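Local atomic coordinates of MXIH (Shigella flexneri, PDB entry 2CA5), a protein that forms, as the building subunit, the needle of a type III secretion system, through which the bacterium probably delivers virulence proteins into host cells. Residues D21-L26 with L59-Q64; G28-A33 with S52-Y57; L34-K39 with P44-E49. All coordinates share one frame; numbering follows the deposited sequence. Where two conformers were deposited one is given.

Contact 1 of 3, residues D21-L26 with L59-Q64; sequences DGTQTL and LYRNAQ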
# COMPACT_ATOMS: atom_id res chain seq x y z
N ASP A 21 11.53 8.68 -4.49
CA ASP A 21 10.40 7.90 -5.01
C ASP A 21 9.56 7.24 -3.90
O ASP A 21 10.10 6.62 -2.98
CB ASP A 21 10.92 6.84 -5.99
CG ASP A 21 9.81 6.11 -6.73
OD1 ASP A 21 8.82 5.70 -6.08
OD2 ASP A 21 9.95 5.89 -7.95
N GLY A 22 8.24 7.36 -4.02
CA GLY A 22 7.29 6.83 -3.04
C GLY A 22 7.30 5.31 -2.84
O GLY A 22 7.39 4.82 -1.71
N THR A 23 7.14 4.55 -3.92
CA THR A 23 7.12 3.10 -3.81
C THR A 23 8.45 2.52 -3.35
O THR A 23 8.49 1.48 -2.69
CB THR A 23 6.60 2.43 -5.09
OG1 THR A 23 7.54 2.62 -6.15
CG2 THR A 23 5.26 3.03 -5.49
N GLN A 24 9.54 3.22 -3.66
CA GLN A 24 10.87 2.79 -3.23
C GLN A 24 11.02 3.01 -1.73
O GLN A 24 11.63 2.22 -1.03
CB GLN A 24 11.96 3.56 -3.97
CG GLN A 24 12.56 2.82 -5.15
CD GLN A 24 13.41 3.72 -6.03
OE1 GLN A 24 13.21 3.78 -7.25
NE2 GLN A 24 14.34 4.44 -5.41
N THR A 25 10.42 4.10 -1.25
CA THR A 25 10.43 4.43 0.17
C THR A 25 9.58 3.42 0.96
O THR A 25 9.99 2.95 2.02
CB THR A 25 9.91 5.86 0.38
OG1 THR A 25 10.93 6.79 0.00
CG2 THR A 25 9.53 6.08 1.84
N LEU A 26 8.39 3.11 0.44
CA LEU A 26 7.50 2.15 1.09
C LEU A 26 8.17 0.79 1.17
O LEU A 26 8.01 0.07 2.15
CB LEU A 26 6.17 2.04 0.33
CG LEU A 26 5.01 2.84 0.92
CD1 LEU A 26 3.98 3.13 -0.15
CD2 LEU A 26 4.35 2.09 2.05
N LEU A 59 -2.45 -1.24 -0.79
CA LEU A 59 -3.43 -0.15 -0.86
C LEU A 59 -2.93 0.92 -1.83
O LEU A 59 -3.72 1.55 -2.54
CB LEU A 59 -3.66 0.47 0.52
CG LEU A 59 -4.45 -0.37 1.53
CD1 LEU A 59 -4.15 0.09 2.95
CD2 LEU A 59 -5.94 -0.30 1.24
N TYR A 60 -1.62 1.12 -1.85
CA TYR A 60 -0.99 2.09 -2.73
C TYR A 60 -1.29 1.77 -4.19
O TYR A 60 -1.62 2.66 -4.98
CB TYR A 60 0.52 2.13 -2.47
CG TYR A 60 1.29 3.10 -3.35
CD1 TYR A 60 1.89 4.23 -2.81
CD2 TYR A 60 1.46 2.85 -4.71
CE1 TYR A 60 2.61 5.11 -3.60
CE2 TYR A 60 2.17 3.72 -5.51
CZ TYR A 60 2.74 4.85 -4.95
OH TYR A 60 3.46 5.72 -5.75
N ARG A 61 -1.20 0.49 -4.55
CA ARG A 61 -1.48 0.06 -5.91
C ARG A 61 -2.98 0.15 -6.22
O ARG A 61 -3.37 0.51 -7.33
CB ARG A 61 -0.96 -1.36 -6.16
CG ARG A 61 0.56 -1.52 -5.97
CD ARG A 61 1.33 -0.65 -6.96
NE ARG A 61 2.77 -0.90 -6.92
CZ ARG A 61 3.67 -0.21 -7.62
NH1 ARG A 61 3.28 0.78 -8.41
NH2 ARG A 61 4.96 -0.51 -7.51
N ASN A 62 -3.82 -0.17 -5.24
CA ASN A 62 -5.26 -0.08 -5.42
C ASN A 62 -5.67 1.38 -5.65
O ASN A 62 -6.61 1.66 -6.40
CB ASN A 62 -6.00 -0.66 -4.21
CG ASN A 62 -5.70 -2.13 -4.01
OD1 ASN A 62 -4.60 -2.60 -4.31
ND2 ASN A 62 -6.69 -2.87 -3.53
N ALA A 63 -4.95 2.30 -5.02
CA ALA A 63 -5.22 3.72 -5.17
C ALA A 63 -4.95 4.21 -6.60
O ALA A 63 -5.64 5.08 -7.11
CB ALA A 63 -6.11 4.16 -4.64
N GLN A 64 -3.94 3.64 -7.24
CA GLN A 64 -3.58 4.02 -8.61
C GLN A 64 -4.67 3.63 -9.63
O GLN A 64 -4.98 4.39 -10.55
CB GLN A 64 -2.24 3.40 -9.01
CG GLN A 64 -1.05 3.94 -8.21
CD GLN A 64 0.28 3.38 -8.69
OE1 GLN A 64 0.42 2.17 -8.89
NE2 GLN A 64 1.26 4.26 -8.89
O HOH W 1 5.85 5.98 -7.02
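The phenol ring of Y60 is met by one methyl each of T23 and L26, which approach obliquely from the same side of its plane. L26 CD1 lies 3.6 Å from Y60 CD1, while T23 CG2 comes in near the CE2 and CZ corner across the ring, modelled closer than carbons can sit, so the exact spacing there is doubtful. The second flat group, the guanidinium of R61, takes T23 CG2 over one face, 3.8 Å above the plane and displaced toward the rim. In its plane, at the edge, R61 NH1 donates to Q64 OE1 at 3.2 Å with an N-H...O angle of 161°. R61 NE is hydrogen-bonded to Y57 OH on the same helix, so the guanidinium is held along its edge at two points and its rotation is restricted. Y60 reaches across because its CG stands anti to the backbone N (chi1 179°), carrying the hydroxyl toward the start of helix 22-39. There a water lies 2.7 Å from Y60 OH and donates to D21 OD1 at 3.1 Å, bridging Y60 to the N-cap of helix 22-39. D21 is that N-cap: its OD1 also accepts a weak capping bond from T23 N at 3.0 Å and another weak one from T23 OG1. T25 adds both its N and its OG1 to D21 O, from opposite faces of the carbonyl plane. The helix axes are 12.1 Å apart here and nearly antiparallel, and Y60 and R61, the long side chains of helix 44-79, cover most of the distance. The chemistry of the contact is therefore mixed, L26 CD1 against an aromatic ring beside a water-mediated polar link, which ties the capped first turn of helix 22-39 to the middle of helix 44-79.

Contact 2 of 3, residues G28-A33 with S52-Y57; sequences GELTLA and SKLSEY. With NA (sodium ion), chain F.
K53 NZ and E29 OE1 join the two helices by a salt bridge that is short in the model, 2.5 Å, a length to be taken with caution. The ammonium meets the oxygen on its anti side, 31° out of the carboxylate plane, and the side chains cross at about a right angle. The same NZ makes a weaker bond of 3.4 Å to E56 OE1, one turn further along its own helix, so one lysine links two carboxylates in a salt-bridge network. E56 turns its other oxygen to the metal: OE2 binds the sodium ion at 2.6 Å. With E29 OE1 and E56 OE2 4.8 Å apart, the positive lysine and the sodium probably offset the repulsion between the two acids. K53 leaves its backbone with CG anti to N and then bends at both chi2 and chi3 (60° each), which brings the ammonium to E29 and lays its methylenes on the facing helix. K53 CG sits 3.6 Å from L30 CA, and CE lies against E29 CB. Beyond the lysine, L30 continues the packing by pushing CD1 onto the backbone of L54, 3.5 Å from L54 N, and against L54 CB at 3.9 Å. The leucines meet at a slant, with L30 CD2 near L54 CD1. L26 covers K53 and E56 from the side of helix 22-39, and Y50 meets L30 and A33 from helix 44-79. The axes lie 9.5 Å apart with a crossing angle of -160°, and the helices, consecutive in the chain, form an antiparallel helical hairpin, here fastened on one flank by charge and on the other by leucines.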
# COMPACT_ATOMS: atom_id res chain seq x y z
N GLY A 28 11.38 0.30 1.43
CA GLY A 28 12.42 0.43 2.44
C GLY A 28 11.80 0.25 3.82
O GLY A 28 12.35 -0.44 4.67
N GLU A 29 10.64 0.86 4.04
CA GLU A 29 9.92 0.73 5.31
C GLU A 29 9.50 -0.72 5.54
O GLU A 29 9.57 -1.23 6.66
CB GLU A 29 8.69 1.64 5.34
CG GLU A 29 9.00 3.13 5.35
CD GLU A 29 7.75 3.99 5.30
OE1 GLU A 29 6.64 3.42 5.33
OE2 GLU A 29 7.88 5.23 5.22
N LEU A 30 9.09 -1.38 4.46
CA LEU A 30 8.70 -2.79 4.52
C LEU A 30 9.91 -3.65 4.89
O LEU A 30 9.82 -4.55 5.73
CB LEU A 30 8.10 -3.22 3.17
CG LEU A 30 7.46 -4.61 3.08
CD1 LEU A 30 6.18 -4.67 3.90
CD2 LEU A 30 7.18 -4.99 1.62
N THR A 31 11.07 -3.35 4.29
CA THR A 31 12.29 -4.10 4.60
C THR A 31 12.70 -3.97 6.07
O THR A 31 13.12 -4.95 6.69
CB THR A 31 13.46 -3.69 3.67
OG1 THR A 31 13.10 -3.94 2.31
CG2 THR A 31 14.69 -4.50 4.01
N LEU A 32 12.58 -2.77 6.62
CA LEU A 32 12.95 -2.55 8.01
C LEU A 32 11.95 -3.24 8.94
O LEU A 32 12.32 -3.75 10.00
CB LEU A 32 13.03 -1.05 8.33
CG LEU A 32 14.19 -0.28 7.67
CD1 LEU A 32 14.41 1.06 8.35
CD2 LEU A 32 15.47 -1.09 7.68
N ALA A 33 10.69 -3.29 8.54
CA ALA A 33 9.68 -3.98 9.34
C ALA A 33 9.96 -5.49 9.32
O ALA A 33 9.82 -6.18 10.33
CB ALA A 33 8.28 -3.69 8.81
N SER A 52 0.73 -4.81 8.47
CA SER A 52 0.16 -3.50 8.17
C SER A 52 0.96 -2.79 7.08
O SER A 52 0.39 -2.20 6.15
CB SER A 52 0.07 -2.65 9.45
OG SER A 52 -0.18 -1.29 9.14
N LYS A 53 2.28 -2.88 7.15
CA LYS A 53 3.10 -2.25 6.13
C LYS A 53 2.90 -2.92 4.77
O LYS A 53 2.85 -2.25 3.73
CB LYS A 53 4.58 -2.26 6.53
CG LYS A 53 5.48 -1.50 5.57
CD LYS A 53 5.09 -0.02 5.47
CE LYS A 53 5.18 0.68 6.82
NZ LYS A 53 4.95 2.16 6.68
N LEU A 54 2.79 -4.24 4.76
CA LEU A 54 2.60 -4.95 3.51
C LEU A 54 1.24 -4.56 2.90
O LEU A 54 1.14 -4.33 1.70
CB LEU A 54 2.69 -6.47 3.71
CG LEU A 54 2.48 -7.31 2.45
CD1 LEU A 54 3.60 -7.03 1.43
CD2 LEU A 54 2.43 -8.80 2.82
N SER A 55 0.21 -4.45 3.74
CA SER A 55 -1.11 -4.04 3.25
C SER A 55 -1.05 -2.63 2.69
O SER A 55 -1.62 -2.34 1.64
CB SER A 55 -2.15 -4.10 4.38
OG SER A 55 -2.26 -5.42 4.90
N GLU A 56 -0.33 -1.75 3.38
CA GLU A 56 -0.15 -0.38 2.93
C GLU A 56 0.43 -0.31 1.51
O GLU A 56 0.07 0.56 0.73
CB GLU A 56 0.76 0.38 3.89
CG GLU A 56 0.91 1.85 3.58
CD GLU A 56 1.56 2.61 4.71
OE1 GLU A 56 1.68 2.05 5.82
OE2 GLU A 56 1.97 3.77 4.48
N TYR A 57 1.32 -1.24 1.18
CA TYR A 57 1.91 -1.28 -0.15
C TYR A 57 0.84 -1.65 -1.18
O TYR A 57 0.80 -1.09 -2.26
CB TYR A 57 3.07 -2.27 -0.23
CG TYR A 57 3.40 -2.65 -1.67
CD1 TYR A 57 4.00 -1.73 -2.52
CD2 TYR A 57 3.00 -3.87 -2.19
CE1 TYR A 57 4.26 -2.05 -3.85
CE2 TYR A 57 3.25 -4.20 -3.52
CZ TYR A 57 3.89 -3.28 -4.34
OH TYR A 57 4.15 -3.60 -5.65
NA NA F . 3.71 5.25 5.70

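Contact 3 of 3, residues L34-K39 with P44-E49; sequences LDKLAK and PQLLAE
L46 reaches from helix 44-79 onto K36 and L37. Its CB starts 4.2 Å from L37 CA, close to where the two backbones come nearest. With CG beside its own backbone N (chi1 -63°), the branch extends over the last turns of helix 22-39. There CD1 lies 3.3 Å from K36 O, against the backbone, and CD2 meets K36 CB at 4.2 Å. The rest of K36 leads away from the contact. L37 answers from the opposing helix: CD1 rests 3.9 Å from L47 N, on the backbone, and CD2 touches L47 CD1 at 4.0 Å as the two leucines cross obliquely. Salt bridge K39 NZ to D35 OD2, at 2.8 Å, stays within its own helix, as does the bond from Q45 NE2 to E49 OE2; the contacts across the segments are van der Waals. Just before the second helix, N43 OD1 accepts from Q45 N and, weakly, from L46 N. Four residues, 40-43, connect the segments, and the chain reverses between axes 8.9 Å apart with a crossing angle of -153°: leucine packing at the closed end of an antiparallel helical hairpin.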
# COMPACT_ATOMS: atom_id res chain seq x y z
N LEU A 34 10.40 -5.99 8.17
CA LEU A 34 10.71 -7.41 8.06
C LEU A 34 11.92 -7.72 8.94
O LEU A 34 11.96 -8.75 9.62
CB LEU A 34 11.01 -7.79 6.60
CG LEU A 34 11.24 -9.28 6.31
CD1 LEU A 34 9.98 -10.11 6.59
CD2 LEU A 34 11.73 -9.50 4.88
N ASP A 35 12.88 -6.81 8.93
CA ASP A 35 14.10 -6.97 9.71
C ASP A 35 13.81 -7.09 11.21
O ASP A 35 14.39 -7.93 11.90
CB ASP A 35 15.03 -5.78 9.45
CG ASP A 35 16.36 -5.91 10.16
OD1 ASP A 35 17.17 -6.77 9.75
OD2 ASP A 35 16.60 -5.15 11.12
N LYS A 36 12.91 -6.25 11.71
CA LYS A 36 12.57 -6.30 13.13
C LYS A 36 11.90 -7.63 13.47
O LYS A 36 12.20 -8.25 14.49
CB LYS A 36 11.65 -5.14 13.51
CG LYS A 36 12.35 -3.78 13.45
CD LYS A 36 11.47 -2.68 14.02
CE LYS A 36 12.19 -1.35 13.95
NZ LYS A 36 12.75 -1.10 12.58
N LEU A 37 11.00 -8.05 12.61
CA LEU A 37 10.27 -9.30 12.79
C LEU A 37 11.24 -10.49 12.73
O LEU A 37 11.12 -11.46 13.49
CB LEU A 37 9.22 -9.45 11.67
CG LEU A 37 8.44 -10.77 11.61
CD1 LEU A 37 7.72 -11.01 12.93
CD2 LEU A 37 7.44 -10.75 10.45
N ALA A 38 12.17 -10.43 11.78
CA ALA A 38 13.14 -11.52 11.57
C ALA A 38 14.01 -11.75 12.80
O ALA A 38 14.42 -12.87 13.08
CB ALA A 38 14.02 -11.22 10.35
N LYS A 39 14.31 -10.68 13.53
CA LYS A 39 15.15 -10.79 14.73
C LYS A 39 14.36 -11.23 15.97
O LYS A 39 14.93 -11.79 16.90
CB LYS A 39 15.85 -9.47 15.03
CG LYS A 39 16.98 -9.12 14.08
CD LYS A 39 17.38 -7.67 14.28
CE LYS A 39 18.33 -7.18 13.21
NZ LYS A 39 18.41 -5.69 13.21
N PRO A 44 4.35 -10.57 18.69
CA PRO A 44 3.18 -10.43 17.82
C PRO A 44 2.96 -9.00 17.31
O PRO A 44 2.33 -8.79 16.29
CB PRO A 44 2.02 -10.87 18.72
CG PRO A 44 2.48 -10.53 20.11
CD PRO A 44 3.97 -10.81 20.10
N GLN A 45 3.49 -8.01 18.02
CA GLN A 45 3.32 -6.63 17.58
C GLN A 45 4.13 -6.37 16.31
O GLN A 45 3.69 -5.66 15.41
CB GLN A 45 3.70 -5.65 18.69
CG GLN A 45 3.74 -4.20 18.23
CD GLN A 45 2.38 -3.69 17.79
OE1 GLN A 45 1.36 -4.31 18.08
NE2 GLN A 45 2.36 -2.55 17.12
N LEU A 46 5.32 -6.96 16.24
CA LEU A 46 6.19 -6.80 15.05
C LEU A 46 5.58 -7.50 13.85
O LEU A 46 5.73 -7.06 12.71
CB LEU A 46 7.58 -7.37 15.33
CG LEU A 46 8.38 -6.69 16.44
CD1 LEU A 46 9.77 -7.32 16.52
CD2 LEU A 46 8.48 -5.17 16.20
N LEU A 47 4.86 -8.60 14.10
CA LEU A 47 4.17 -9.30 13.02
C LEU A 47 3.05 -8.39 12.48
O LEU A 47 2.91 -8.20 11.27
CB LEU A 47 3.57 -10.62 13.52
CG LEU A 47 2.78 -11.41 12.46
CD1 LEU A 47 3.69 -11.81 11.29
CD2 LEU A 47 2.06 -12.64 13.02
N ALA A 48 2.27 -7.82 13.40
CA ALA A 48 1.16 -6.95 13.01
C ALA A 48 1.67 -5.74 12.25
O ALA A 48 1.04 -5.28 11.31
CB ALA A 48 0.37 -6.50 14.25
N GLU A 49 2.81 -5.20 12.67
CA GLU A 49 3.38 -4.04 11.99
C GLU A 49 3.83 -4.40 10.58
O GLU A 49 3.68 -3.60 9.65
CB GLU A 49 4.53 -3.44 12.81
CG GLU A 49 4.04 -2.56 13.96
CD GLU A 49 5.17 -2.06 14.85
OE1 GLU A 49 6.36 -2.21 14.48
OE2 GLU A 49 4.86 -1.52 15.94

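All three contacts join helix 22-39 to helix 44-79, in order from the open end of the hairpin (contact 1) to its turn (contact 3). Axis separation falls along the way, from 12.1 to 9.5 to 8.9 Å, so the helices splay apart toward contact 1. Centres of contacts 1 and 2 are 11 Å apart, and they touch through L26 CD2, 3.8 Å from E56 CG. Contacts 2 and 3, 10 Å apart between centres, adjoin in sequence without other touch. The sodium ion bound in contact 2 lies about 5 Å from the L26 side chain of contact 1 but about 13 Å from the K36 side chain of contact 3.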